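Local coordinates for 14-3-3 protein (Cryptosporidium parvum, PDB 3EFZ) that probably binds phosphoserine-containing partner proteins as a dimeric, all-helical member of the 14-3-3 family and so takes part in cell signalling, at residues L151-A156 with E173-A178; C144-G149 with L196-N201; Q166-A171 with Y207-N212; R72-S77 with L118-D123; R181-S184 with K188-S191. One frame throughout, in Å; residues are numbered along the deposited sequence. Where two conformers were deposited one is given.

Contact 1: residues L151-A156 with E173-A178; sequences LMRYKA and EFYEDA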
# COMPACT_ATOMS: atom_id res chain seq x y z
N LEU B 151 6.80 -3.89 -13.51
CA LEU B 151 6.94 -2.43 -13.43
C LEU B 151 6.98 -1.73 -14.79
O LEU B 151 6.44 -0.65 -14.94
CB LEU B 151 8.16 -2.02 -12.60
CG LEU B 151 8.19 -2.36 -11.10
CD1 LEU B 151 9.51 -1.93 -10.55
CD2 LEU B 151 7.04 -1.73 -10.31
N MET B 152 7.64 -2.33 -15.77
CA MET B 152 7.55 -1.84 -17.15
C MET B 152 6.12 -1.88 -17.73
O MET B 152 5.69 -0.96 -18.43
CB MET B 152 8.52 -2.61 -18.05
CG MET B 152 9.96 -2.16 -17.90
SD MET B 152 10.17 -0.40 -18.22
CE MET B 152 11.30 -0.03 -16.90
N ARG B 153 5.41 -2.97 -17.43
CA ARG B 153 3.99 -3.15 -17.82
C ARG B 153 3.13 -2.05 -17.20
O ARG B 153 2.22 -1.53 -17.86
CB ARG B 153 3.48 -4.55 -17.42
CG ARG B 153 1.96 -4.81 -17.61
CD ARG B 153 1.62 -6.32 -17.60
NE ARG B 153 2.03 -6.99 -16.35
CZ ARG B 153 1.30 -7.02 -15.24
NH1 ARG B 153 0.10 -6.46 -15.21
NH2 ARG B 153 1.78 -7.63 -14.15
N TYR B 154 3.44 -1.69 -15.95
CA TYR B 154 2.72 -0.59 -15.29
C TYR B 154 2.95 0.75 -15.97
O TYR B 154 2.02 1.54 -16.09
CB TYR B 154 3.11 -0.47 -13.82
CG TYR B 154 2.78 -1.66 -12.92
CD1 TYR B 154 1.95 -2.72 -13.34
CD2 TYR B 154 3.27 -1.69 -11.62
CE1 TYR B 154 1.66 -3.78 -12.48
CE2 TYR B 154 2.98 -2.73 -10.75
CZ TYR B 154 2.19 -3.76 -11.18
OH TYR B 154 1.95 -4.75 -10.26
N LYS B 155 4.19 1.01 -16.40
CA LYS B 155 4.54 2.30 -17.04
C LYS B 155 3.82 2.37 -18.37
O LYS B 155 3.30 3.42 -18.74
CB LYS B 155 6.06 2.44 -17.27
CG LYS B 155 6.97 2.46 -16.04
CD LYS B 155 8.39 2.89 -16.43
CE LYS B 155 9.34 2.79 -15.26
NZ LYS B 155 10.71 3.36 -15.56
N ALA B 156 3.79 1.23 -19.06
CA ALA B 156 3.12 1.04 -20.35
C ALA B 156 1.62 1.32 -20.30
O ALA B 156 1.04 1.71 -21.31
CB ALA B 156 3.38 -0.38 -20.86
N GLU B 173 11.17 -8.23 -23.10
CA GLU B 173 12.54 -8.61 -22.77
C GLU B 173 12.67 -9.25 -21.37
O GLU B 173 13.24 -10.34 -21.24
CB GLU B 173 13.45 -7.38 -22.76
CG GLU B 173 13.52 -6.53 -24.01
CD GLU B 173 14.47 -5.33 -23.79
OE1 GLU B 173 14.11 -4.19 -24.22
OE2 GLU B 173 15.56 -5.54 -23.19
N PHE B 174 12.17 -8.54 -20.35
CA PHE B 174 12.29 -8.96 -18.94
C PHE B 174 11.58 -10.26 -18.65
O PHE B 174 12.13 -11.11 -17.96
CB PHE B 174 11.82 -7.86 -17.96
CG PHE B 174 12.77 -6.66 -17.86
CD1 PHE B 174 12.27 -5.37 -17.65
CD2 PHE B 174 14.15 -6.82 -18.00
CE1 PHE B 174 13.13 -4.26 -17.55
CE2 PHE B 174 15.03 -5.73 -17.91
CZ PHE B 174 14.52 -4.45 -17.69
N TYR B 175 10.36 -10.41 -19.16
CA TYR B 175 9.58 -11.64 -19.03
C TYR B 175 10.27 -12.81 -19.70
O TYR B 175 10.35 -13.87 -19.13
CB TYR B 175 8.17 -11.47 -19.61
CG TYR B 175 7.26 -10.63 -18.76
CD1 TYR B 175 7.27 -10.77 -17.37
CD2 TYR B 175 6.37 -9.69 -19.33
CE1 TYR B 175 6.44 -10.00 -16.55
CE2 TYR B 175 5.53 -8.92 -18.51
CZ TYR B 175 5.57 -9.08 -17.13
OH TYR B 175 4.76 -8.34 -16.29
N GLU B 176 10.77 -12.61 -20.91
CA GLU B 176 11.43 -13.69 -21.62
C GLU B 176 12.75 -14.07 -20.97
O GLU B 176 13.09 -15.25 -20.95
CB GLU B 176 11.58 -13.37 -23.11
CG GLU B 176 10.24 -13.54 -23.83
CD GLU B 176 10.29 -13.20 -25.30
OE1 GLU B 176 11.37 -12.77 -25.79
OE2 GLU B 176 9.24 -13.36 -25.97
N ASP B 177 13.46 -13.08 -20.41
CA ASP B 177 14.72 -13.32 -19.69
C ASP B 177 14.47 -14.12 -18.41
O ASP B 177 15.13 -15.13 -18.16
CB ASP B 177 15.44 -11.98 -19.39
CG ASP B 177 16.81 -12.17 -18.74
OD1 ASP B 177 17.33 -11.19 -18.15
OD2 ASP B 177 17.38 -13.28 -18.80
N ALA B 178 13.50 -13.67 -17.62
CA ALA B 178 13.08 -14.37 -16.40
C ALA B 178 12.59 -15.80 -16.70
O ALA B 178 13.01 -16.74 -16.03
CB ALA B 178 12.00 -13.56 -15.68

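Contact 2: residues C144-G149 with L196-N201; sequences CIKLKG and LATILN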
# COMPACT_ATOMS: atom_id res chain seq x y z
N CYS B 144 13.46 -10.96 -9.45
CA CYS B 144 13.69 -9.53 -9.65
C CYS B 144 13.46 -9.04 -11.10
O CYS B 144 12.95 -7.94 -11.33
CB CYS B 144 15.11 -9.16 -9.22
SG CYS B 144 15.45 -9.45 -7.48
N ILE B 145 13.82 -9.88 -12.08
CA ILE B 145 13.68 -9.53 -13.49
C ILE B 145 12.20 -9.58 -13.94
O ILE B 145 11.74 -8.71 -14.70
CB ILE B 145 14.62 -10.42 -14.36
CG1 ILE B 145 16.08 -10.09 -14.02
CG2 ILE B 145 14.35 -10.27 -15.88
CD1 ILE B 145 17.09 -11.16 -14.47
N LYS B 146 11.45 -10.57 -13.44
CA LYS B 146 10.00 -10.59 -13.65
C LYS B 146 9.35 -9.30 -13.08
O LYS B 146 8.49 -8.69 -13.72
CB LYS B 146 9.35 -11.82 -13.01
CG LYS B 146 7.87 -11.60 -12.78
CD LYS B 146 7.19 -12.63 -11.93
CE LYS B 146 5.76 -12.20 -11.67
NZ LYS B 146 5.65 -11.23 -10.56
N LEU B 147 9.80 -8.93 -11.88
CA LEU B 147 9.36 -7.74 -11.18
C LEU B 147 9.59 -6.46 -12.00
O LEU B 147 8.72 -5.60 -12.08
CB LEU B 147 10.11 -7.66 -9.85
CG LEU B 147 9.59 -6.79 -8.73
CD1 LEU B 147 9.97 -7.38 -7.37
CD2 LEU B 147 10.13 -5.35 -8.91
N LYS B 148 10.77 -6.35 -12.61
CA LYS B 148 11.04 -5.26 -13.56
C LYS B 148 10.10 -5.32 -14.77
O LYS B 148 9.69 -4.29 -15.28
CB LYS B 148 12.49 -5.27 -14.03
CG LYS B 148 13.53 -4.99 -12.94
CD LYS B 148 14.86 -4.59 -13.54
CE LYS B 148 15.58 -5.77 -14.24
NZ LYS B 148 16.79 -5.33 -14.99
N GLY B 149 9.79 -6.54 -15.22
CA GLY B 149 8.79 -6.78 -16.25
C GLY B 149 7.43 -6.24 -15.89
O GLY B 149 6.84 -5.51 -16.69
N LEU B 196 5.18 -20.13 -13.28
CA LEU B 196 3.77 -19.89 -13.67
C LEU B 196 3.31 -18.46 -13.42
O LEU B 196 2.51 -17.93 -14.19
CB LEU B 196 2.83 -20.89 -12.99
CG LEU B 196 2.97 -22.35 -13.42
CD1 LEU B 196 2.21 -23.22 -12.47
CD2 LEU B 196 2.51 -22.57 -14.88
N ALA B 197 3.83 -17.83 -12.36
CA ALA B 197 3.52 -16.43 -12.09
C ALA B 197 4.08 -15.57 -13.20
O ALA B 197 3.50 -14.53 -13.56
CB ALA B 197 4.08 -15.98 -10.73
N THR B 198 5.21 -16.00 -13.74
CA THR B 198 5.86 -15.28 -14.82
C THR B 198 5.09 -15.43 -16.13
O THR B 198 4.87 -14.44 -16.83
CB THR B 198 7.34 -15.69 -14.97
OG1 THR B 198 7.96 -15.71 -13.67
CG2 THR B 198 8.08 -14.68 -15.86
N ILE B 199 4.68 -16.66 -16.44
CA ILE B 199 3.78 -16.97 -17.55
C ILE B 199 2.52 -16.10 -17.50
O ILE B 199 2.11 -15.54 -18.52
CB ILE B 199 3.40 -18.49 -17.57
CG1 ILE B 199 4.64 -19.38 -17.77
CG2 ILE B 199 2.26 -18.80 -18.60
CD1 ILE B 199 5.16 -19.47 -19.22
N LEU B 200 1.92 -16.01 -16.31
CA LEU B 200 0.66 -15.29 -16.12
C LEU B 200 0.77 -13.80 -16.39
O LEU B 200 -0.09 -13.24 -17.07
CB LEU B 200 0.08 -15.52 -14.70
CG LEU B 200 -1.20 -14.73 -14.34
CD1 LEU B 200 -2.42 -15.18 -15.15
CD2 LEU B 200 -1.52 -14.77 -12.84
N ASN B 201 1.82 -13.16 -15.86
CA ASN B 201 2.04 -11.74 -16.11
C ASN B 201 2.38 -11.42 -17.57
O ASN B 201 1.91 -10.40 -18.11
CB ASN B 201 3.06 -11.20 -15.11
CG ASN B 201 2.48 -11.05 -13.71
OD1 ASN B 201 1.45 -11.64 -13.39
ND2 ASN B 201 3.14 -10.29 -12.87

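Contact 3: residues Q166-A171 with Y207-N212; sequences QCIKQA and YDLLGN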
# COMPACT_ATOMS: atom_id res chain seq x y z
N GLN B 166 7.89 1.36 -26.20
CA GLN B 166 9.22 1.04 -25.67
C GLN B 166 9.11 0.34 -24.33
O GLN B 166 9.87 -0.57 -24.06
CB GLN B 166 10.11 2.28 -25.52
CG GLN B 166 10.39 3.09 -26.78
CD GLN B 166 10.82 4.52 -26.45
OE1 GLN B 166 10.49 5.47 -27.16
NE2 GLN B 166 11.52 4.68 -25.32
N CYS B 167 8.18 0.76 -23.47
CA CYS B 167 7.97 0.06 -22.19
C CYS B 167 7.42 -1.34 -22.41
O CYS B 167 7.78 -2.26 -21.67
CB CYS B 167 7.05 0.84 -21.22
SG CYS B 167 7.80 2.34 -20.56
N ILE B 168 6.53 -1.51 -23.39
CA ILE B 168 6.02 -2.85 -23.70
C ILE B 168 7.18 -3.72 -24.19
O ILE B 168 7.32 -4.87 -23.76
CB ILE B 168 4.86 -2.81 -24.71
CG1 ILE B 168 3.61 -2.19 -24.07
CG2 ILE B 168 4.53 -4.23 -25.21
CD1 ILE B 168 2.62 -1.61 -25.05
N LYS B 169 8.01 -3.17 -25.07
CA LYS B 169 9.19 -3.89 -25.55
C LYS B 169 10.13 -4.29 -24.42
O LYS B 169 10.56 -5.44 -24.38
CB LYS B 169 9.93 -3.15 -26.66
CG LYS B 169 11.02 -4.02 -27.26
CD LYS B 169 11.79 -3.38 -28.38
CE LYS B 169 12.93 -4.34 -28.82
NZ LYS B 169 13.78 -4.76 -27.64
N GLN B 170 10.43 -3.37 -23.49
CA GLN B 170 11.27 -3.68 -22.31
C GLN B 170 10.64 -4.72 -21.40
O GLN B 170 11.36 -5.50 -20.79
CB GLN B 170 11.60 -2.44 -21.46
CG GLN B 170 12.53 -1.39 -22.08
CD GLN B 170 12.76 -0.18 -21.15
OE1 GLN B 170 13.41 -0.30 -20.11
NE2 GLN B 170 12.23 0.98 -21.54
N ALA B 171 9.30 -4.71 -21.27
CA ALA B 171 8.57 -5.72 -20.48
C ALA B 171 8.66 -7.12 -21.09
O ALA B 171 8.84 -8.10 -20.38
CB ALA B 171 7.09 -5.33 -20.30
N TYR B 207 -2.30 -10.19 -23.66
CA TYR B 207 -3.73 -9.98 -23.75
C TYR B 207 -4.06 -8.50 -23.83
O TYR B 207 -4.67 -8.06 -24.80
CB TYR B 207 -4.46 -10.64 -22.56
CG TYR B 207 -5.98 -10.60 -22.63
CD1 TYR B 207 -6.71 -11.74 -23.00
CD2 TYR B 207 -6.68 -9.43 -22.32
CE1 TYR B 207 -8.11 -11.70 -23.05
CE2 TYR B 207 -8.07 -9.38 -22.38
CZ TYR B 207 -8.78 -10.52 -22.74
OH TYR B 207 -10.15 -10.45 -22.80
N ASP B 208 -3.64 -7.73 -22.84
CA ASP B 208 -4.05 -6.33 -22.76
C ASP B 208 -3.16 -5.44 -23.65
O ASP B 208 -3.55 -5.15 -24.80
CB ASP B 208 -4.08 -5.85 -21.30
CG ASP B 208 -4.81 -4.53 -21.13
OD1 ASP B 208 -5.21 -3.93 -22.15
OD2 ASP B 208 -4.98 -4.09 -19.96
N LEU B 209 -1.98 -5.07 -23.14
CA LEU B 209 -1.08 -4.12 -23.79
C LEU B 209 -0.68 -4.44 -25.24
O LEU B 209 -0.58 -3.53 -26.07
CB LEU B 209 0.18 -3.90 -22.95
CG LEU B 209 0.19 -2.95 -21.74
CD1 LEU B 209 -0.55 -1.65 -22.03
CD2 LEU B 209 -0.34 -3.63 -20.48
N LEU B 210 -0.43 -5.71 -25.53
CA LEU B 210 -0.01 -6.13 -26.87
C LEU B 210 -1.21 -6.30 -27.81
O LEU B 210 -1.03 -6.45 -29.03
CB LEU B 210 0.85 -7.41 -26.80
CG LEU B 210 2.31 -7.18 -26.37
CD1 LEU B 210 2.94 -8.41 -25.72
CD2 LEU B 210 3.14 -6.72 -27.56
N GLY B 211 -2.41 -6.26 -27.24
CA GLY B 211 -3.66 -6.37 -28.01
C GLY B 211 -3.79 -7.67 -28.77
O GLY B 211 -4.32 -7.69 -29.89
N ASN B 212 -3.32 -8.76 -28.16
CA ASN B 212 -3.32 -10.08 -28.82
C ASN B 212 -3.93 -11.15 -27.90
O ASN B 212 -3.22 -12.02 -27.40
CB ASN B 212 -1.88 -10.44 -29.24
CG ASN B 212 -1.78 -11.77 -29.98
OD1 ASN B 212 -2.77 -12.33 -30.46
ND2 ASN B 212 -0.55 -12.26 -30.10

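Contact 4: residues R72-S77 with L118-D123; sequences RNRVTS and LLESED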
# COMPACT_ATOMS: atom_id res chain seq x y z
N ARG B 72 7.62 -1.40 -4.41
CA ARG B 72 6.95 -2.25 -5.41
C ARG B 72 5.49 -2.40 -4.97
O ARG B 72 4.57 -2.34 -5.78
CB ARG B 72 7.60 -3.64 -5.40
CG ARG B 72 7.46 -4.50 -6.63
CD ARG B 72 6.10 -5.09 -7.00
NE ARG B 72 5.21 -5.39 -5.88
CZ ARG B 72 4.13 -6.17 -5.97
NH1 ARG B 72 3.82 -6.77 -7.11
NH2 ARG B 72 3.37 -6.37 -4.89
N ASN B 73 5.31 -2.61 -3.67
CA ASN B 73 4.01 -2.90 -3.08
C ASN B 73 3.18 -1.62 -3.08
O ASN B 73 2.03 -1.63 -3.51
CB ASN B 73 4.15 -3.48 -1.68
CG ASN B 73 4.69 -4.91 -1.66
OD1 ASN B 73 4.71 -5.62 -2.67
ND2 ASN B 73 5.11 -5.35 -0.48
N ARG B 74 3.78 -0.52 -2.65
CA ARG B 74 3.14 0.79 -2.80
C ARG B 74 2.62 1.07 -4.21
O ARG B 74 1.49 1.54 -4.38
CB ARG B 74 4.11 1.89 -2.37
CG ARG B 74 3.84 3.28 -2.98
CD ARG B 74 4.42 4.39 -2.09
NE ARG B 74 4.47 5.69 -2.76
CZ ARG B 74 3.56 6.66 -2.65
NH1 ARG B 74 3.75 7.79 -3.32
NH2 ARG B 74 2.48 6.50 -1.87
N VAL B 75 3.47 0.86 -5.21
CA VAL B 75 3.16 1.14 -6.63
C VAL B 75 1.99 0.26 -7.14
O VAL B 75 1.17 0.70 -7.93
CB VAL B 75 4.44 0.95 -7.52
CG1 VAL B 75 4.08 0.66 -8.95
CG2 VAL B 75 5.31 2.17 -7.47
N THR B 76 1.96 -0.98 -6.68
CA THR B 76 0.84 -1.90 -6.92
C THR B 76 -0.43 -1.36 -6.24
O THR B 76 -1.52 -1.39 -6.85
CB THR B 76 1.19 -3.31 -6.41
OG1 THR B 76 2.43 -3.71 -7.00
CG2 THR B 76 0.14 -4.33 -6.81
N SER B 77 -0.30 -0.86 -5.02
CA SER B 77 -1.46 -0.26 -4.36
C SER B 77 -1.91 1.04 -5.03
O SER B 77 -3.10 1.27 -5.10
CB SER B 77 -1.25 -0.05 -2.86
OG SER B 77 -1.06 -1.30 -2.20
N LEU B 118 5.12 6.05 -12.16
CA LEU B 118 6.26 6.24 -13.09
C LEU B 118 7.59 6.49 -12.39
O LEU B 118 8.59 5.85 -12.72
CB LEU B 118 6.02 7.40 -14.06
CG LEU B 118 4.84 7.27 -15.03
CD1 LEU B 118 4.70 8.57 -15.78
CD2 LEU B 118 5.02 6.08 -15.99
N LEU B 119 7.60 7.43 -11.46
CA LEU B 119 8.82 7.85 -10.77
C LEU B 119 9.33 6.77 -9.83
O LEU B 119 10.53 6.48 -9.82
CB LEU B 119 8.59 9.16 -10.02
CG LEU B 119 8.48 10.41 -10.90
CD1 LEU B 119 7.97 11.61 -10.10
CD2 LEU B 119 9.81 10.75 -11.56
N GLU B 120 8.42 6.17 -9.06
CA GLU B 120 8.81 5.20 -8.04
C GLU B 120 9.11 3.83 -8.60
O GLU B 120 9.91 3.09 -8.04
CB GLU B 120 7.77 5.15 -6.91
CG GLU B 120 7.79 6.41 -6.04
CD GLU B 120 6.49 6.63 -5.27
OE1 GLU B 120 5.73 5.65 -5.09
OE2 GLU B 120 6.24 7.77 -4.83
N SER B 121 8.48 3.48 -9.71
CA SER B 121 8.87 2.25 -10.37
C SER B 121 10.30 2.35 -10.96
O SER B 121 11.06 1.38 -10.92
CB SER B 121 7.79 1.78 -11.37
OG SER B 121 7.68 2.68 -12.45
N GLU B 122 10.70 3.52 -11.46
CA GLU B 122 12.07 3.68 -11.89
C GLU B 122 13.03 3.56 -10.68
O GLU B 122 14.10 2.95 -10.81
CB GLU B 122 12.24 4.99 -12.68
CG GLU B 122 13.59 5.19 -13.37
CD GLU B 122 14.04 4.03 -14.24
OE1 GLU B 122 15.26 3.81 -14.29
OE2 GLU B 122 13.20 3.36 -14.87
N ASP B 123 12.63 4.08 -9.51
CA ASP B 123 13.37 3.94 -8.26
C ASP B 123 13.63 2.45 -7.93
O ASP B 123 14.77 2.06 -7.70
CB ASP B 123 12.63 4.58 -7.08
CG ASP B 123 12.72 6.12 -7.04
OD1 ASP B 123 13.64 6.70 -7.68
OD2 ASP B 123 11.87 6.73 -6.33

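Contact 5: residues R181-S184 with K188-S191; sequences RERS and KYPS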
# COMPACT_ATOMS: atom_id res chain seq x y z
N ARG B 181 15.61 -17.99 -17.58
CA ARG B 181 16.31 -18.33 -16.33
C ARG B 181 15.56 -19.38 -15.52
O ARG B 181 16.16 -20.33 -15.01
CB ARG B 181 16.55 -17.07 -15.50
CG ARG B 181 17.61 -16.15 -16.04
CD ARG B 181 17.49 -14.80 -15.33
NE ARG B 181 18.50 -13.83 -15.75
CZ ARG B 181 19.63 -13.58 -15.09
NH1 ARG B 181 19.96 -14.25 -13.98
NH2 ARG B 181 20.44 -12.65 -15.56
N GLU B 182 14.24 -19.24 -15.42
CA GLU B 182 13.40 -20.27 -14.79
C GLU B 182 13.50 -21.65 -15.46
O GLU B 182 13.62 -22.66 -14.76
CB GLU B 182 11.95 -19.79 -14.66
CG GLU B 182 11.82 -18.61 -13.68
CD GLU B 182 10.72 -17.63 -14.03
OE1 GLU B 182 9.92 -17.92 -14.94
OE2 GLU B 182 10.67 -16.55 -13.40
N ARG B 183 13.45 -21.67 -16.79
CA ARG B 183 13.65 -22.90 -17.59
C ARG B 183 15.00 -23.58 -17.33
O ARG B 183 15.07 -24.81 -17.25
CB ARG B 183 13.49 -22.61 -19.09
CG ARG B 183 12.04 -22.46 -19.56
CD ARG B 183 11.92 -22.32 -21.09
NE ARG B 183 11.52 -20.95 -21.48
CZ ARG B 183 12.30 -20.09 -22.13
NH1 ARG B 183 13.53 -20.43 -22.50
NH2 ARG B 183 11.84 -18.87 -22.42
N SER B 184 16.04 -22.77 -17.20
CA SER B 184 17.42 -23.23 -16.99
C SER B 184 17.68 -23.78 -15.59
O SER B 184 18.35 -24.81 -15.42
CB SER B 184 18.39 -22.07 -17.22
OG SER B 184 18.51 -21.77 -18.59
N LYS B 188 11.80 -28.96 -12.08
CA LYS B 188 10.44 -29.18 -12.59
C LYS B 188 9.77 -27.82 -12.88
O LYS B 188 8.71 -27.49 -12.34
CB LYS B 188 9.63 -30.02 -11.58
CG LYS B 188 8.54 -30.88 -12.21
CD LYS B 188 7.91 -31.80 -11.17
N TYR B 189 10.41 -27.05 -13.76
CA TYR B 189 10.00 -25.67 -14.04
C TYR B 189 8.57 -25.50 -14.56
O TYR B 189 7.93 -24.51 -14.18
CB TYR B 189 11.01 -24.95 -14.95
CG TYR B 189 10.88 -25.25 -16.43
CD1 TYR B 189 9.90 -24.63 -17.21
CD2 TYR B 189 11.74 -26.16 -17.04
CE1 TYR B 189 9.77 -24.91 -18.56
CE2 TYR B 189 11.63 -26.44 -18.41
CZ TYR B 189 10.63 -25.81 -19.16
OH TYR B 189 10.50 -26.08 -20.50
N PRO B 190 8.05 -26.44 -15.40
CA PRO B 190 6.75 -26.15 -15.99
C PRO B 190 5.62 -26.00 -14.97
O PRO B 190 4.66 -25.28 -15.23
CB PRO B 190 6.50 -27.35 -16.92
CG PRO B 190 7.86 -27.93 -17.17
CD PRO B 190 8.57 -27.74 -15.88
N SER B 191 5.75 -26.65 -13.82
CA SER B 191 4.79 -26.54 -12.72
C SER B 191 5.32 -25.75 -11.50
O SER B 191 4.76 -25.85 -10.41
CB SER B 191 4.37 -27.93 -12.27
OG SER B 191 5.46 -28.61 -11.68

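Contact 1: residues L151-A156 with E173-A178
Met152 and Phe174 mark the closest approach of the two helical backbones, their CA atoms 8.7 Å apart, a gap wide enough that long side chains must do the bridging. Two pairs span it, one apolar and one polar. In the first, CG of Met152 comes up to the edge of the Phe174 ring, 3.8 Å from CE1, and the two side chains slant across one another. Met152 then bends at chi2 and again at chi3, so that its methylene rather than its sulfur meets the ring.

The polar pair is more exact. Arg153 NE donates to Tyr175 OH over 3.0 Å, with an N-H...O angle of 179° and the phenol oxygen lying in the guanidinium plane. Arg153 starts with CG anti to the backbone N (chi1 173°) and turns at chi3, which brings NE within reach of the phenol. The ring and the guanidinium plane lie 24° apart. Tyr175 OH has a further hydrogen bond to Asp150 OD1, and this second partner should fix the position of the hydroxyl and, through it, that of the arginine. The example is one of second-shell support: Arg153 is predicted to contact the phosphoserine of a bound partner, beside Arg79, in the cationic pocket familiar from 14-3-3 proteins.

The contact joins helix 138-158 to helix 161-185. Helix 193-207 packs against its polar side through Asn201, Ile204 and Leu205, while Ile125 of helix 100-131 touches Met152.

Contact 2: residues C144-G149 with L196-N201
Lys146 and Thr198 are the nearest residues of the two segments, with CA atoms 6.4 Å apart; the segment axes run almost parallel, 16° from one another and 10.6 Å apart. At the start of 144-149, Cys144 belongs to another interface and leans on Ile128 of helix 100-131; Ile145 likewise packs on Arg181 of helix 161-185.

Lys146 makes the contact. A chi1 of 160° turns its chain away from the backbone N and sends it out straight towards segment 196-201, until it kinks at its last torsion, chi4 -82°. The methylenes do the touching: CD passes 3.6 Å from Thr198 OG1, a hydroxyl that is itself hydrogen-bonded to Leu194 O one turn earlier, and CE lies 3.8 Å from Ala197 O and 4.2 Å from Ala197 CB. Asn201 crosses the end of the lysine at about a right angle, its ND2 3.5 Å from CE. Leu147, next in line, points the other way, onto Val124 and Ile128, and Lys148 forms a salt bridge with Asp129. Gly149 closes the segment, its backbone beside the phenol of Tyr175.

Lys146 NZ and Asn201 ND2, both donors, are 3.5 Å apart, and what reconciles them is Asp150: OD2 takes a salt bridge from the lysine and OD1 a hydrogen bond from the amide. The lysine stem thus makes van der Waals contact with largely polar atoms while Asp150 meets its charge, and one carboxylate links helices 138-158 and 193-207 close to Arg153, consistent with a part in organising the phosphoserine pocket.

Contact 3: residues Q166-A171 with Y207-N212
Ile168 meets both Leu209 and Leu210, each with a different branch. Its chi1 of -69° sets CG1 beside the backbone N and CG2 across from it, and the extended chi2 of 157° carries CD1 outward to the loop. This division splits the contact in two. Along one branch CD1 lies 4.0 Å from Leu209 CB and 3.9 Å from Leu209 O, the side chains meeting at a slant; CG1 is also 4.0 Å from that CB. Leu209 therefore offers the root of its side chain, while its methyl end carries on towards Arg153. Along the other branch Ile168 CG2 rests 3.7 Å from Leu210 CD2, two methyls on side chains that run by each other head to tail. The stem of Leu210 does not itself head for the helix, and it is the branched end that swings close.

The backbone of the loop explains how two successive leucines can share one isoleucine. Asp208 to Gly211 form a type I beta turn, closed by Gly211 N to Asp208 O at 2.9 Å, which places Leu209 and Leu210 at its two central positions. Gly211 takes a positive phi (61°), and Asn212 follows as the N-cap of the next helix, its OD1 accepting from Gly215 N.

The contact is apolar packing that fastens the link between helices 193-207 and 213-228 to the buried Ile168 side of helix 161-185. Ala156 of helix 138-158 adjoins Ile168, and Leu205 of helix 193-207 backs Leu210.

Contact 4: residues R72-S77 with L118-D123
A chi1 of 156° throws the chain of Arg74 clear of its own N, and it stays extended to NE, while Glu120 places CG beside its backbone N and is extended beyond it; the two side chains then meet at about a right angle. The setting is an antiparallel helix pair of the all-helical 14-3-3 fold: segments 72-77 and 118-123, on helices 63-81 and 100-131, run at 155° with axes 9.6 Å apart.

The arginine grips the carboxylate side-on, one nitrogen for each oxygen. NE reaches Glu120 OE1 at 2.6 Å, tilted out of both flat groups, and NH1 reaches OE2 at 2.9 Å, in the guanidinium plane and on the syn lone pair, with a straighter angle of 168°. Beneath this salt bridge Val75 packs: its CG2 lies 3.9 Å from Glu120 CB and 4.1 Å from Ser121 N. Glu120 thus serves twice, its stem covering the valine and its carboxylate probably balancing the arginine's charge.

The salt bridge stands at the dimer interface. Ser77 OG bonds to Glu120 OE2 of the second subunit, and Asn73 ND2 to Asp123 OD2 of that subunit.

Inside helix 63-81, the carbonyl oxygen of Arg72 holds two donors from one residue, which come to it from opposite faces of its plane: Thr76 N at 3.1 Å from Arg72 O, and Thr76 OG1 at 2.8 Å.

Contact 5: residues R181-S184 with K188-S191
Glu182, which touches Tyr189 through its backbone, sends its side chain elsewhere: Glu182 OE2 is hydrogen-bonded to Thr198 OG1 of helix 193-207. Its carbonyl oxygen O, meanwhile, lies 3.5 Å from Tyr189 CB.

The rest of the contact belongs to Arg183 and the Tyr189 ring. A chi1 of 80° puts the ring of Tyr189 between its own backbone N and carbonyl carbon, which sets one ring face against Arg183. Arg183 CG comes over that face in a CH-pi contact, 3.8 Å from the ring centroid and offset towards CE1, at 3.5 Å from CG. The opposite face is covered by Pro190 CD, so the ring is sandwiched. Arg183 bends at chi3, and its guanidinium plane is turned 73° from the ring, which argues against a flat stack. Tyr195 adds an edge-to-face ring contact.

Thus the turn after helix 161-185 folds back on that helix through an arginine methylene, backbone atoms and an aromatic ring. It is an instance of how a charged residue may lend its carbon stem to packing: the ring is met by the methylene, not by the flat guanidinium.

In the fold
Going from the N terminus, contact 4 closes first, joining helices 63-81 and 100-131 near the dimer interface before any other contact opens. Contact 2 then starts on helix 138-158 and ends on helix 193-207, with contacts 1 and 5 both wholly enclosed. Contact 3 begins on helix 161-185 before contact 1 has closed and ends beyond contact 2, so it crosses both; contact 5 falls inside its span as well. Contacts 1, 2 and 3 adjoin one another, whereas contacts 4 and 5 lie about 28 Å apart, centre to centre. Tyr154 of 151-156 packs on Val75 of 72-77, tying contact 4 to this central group.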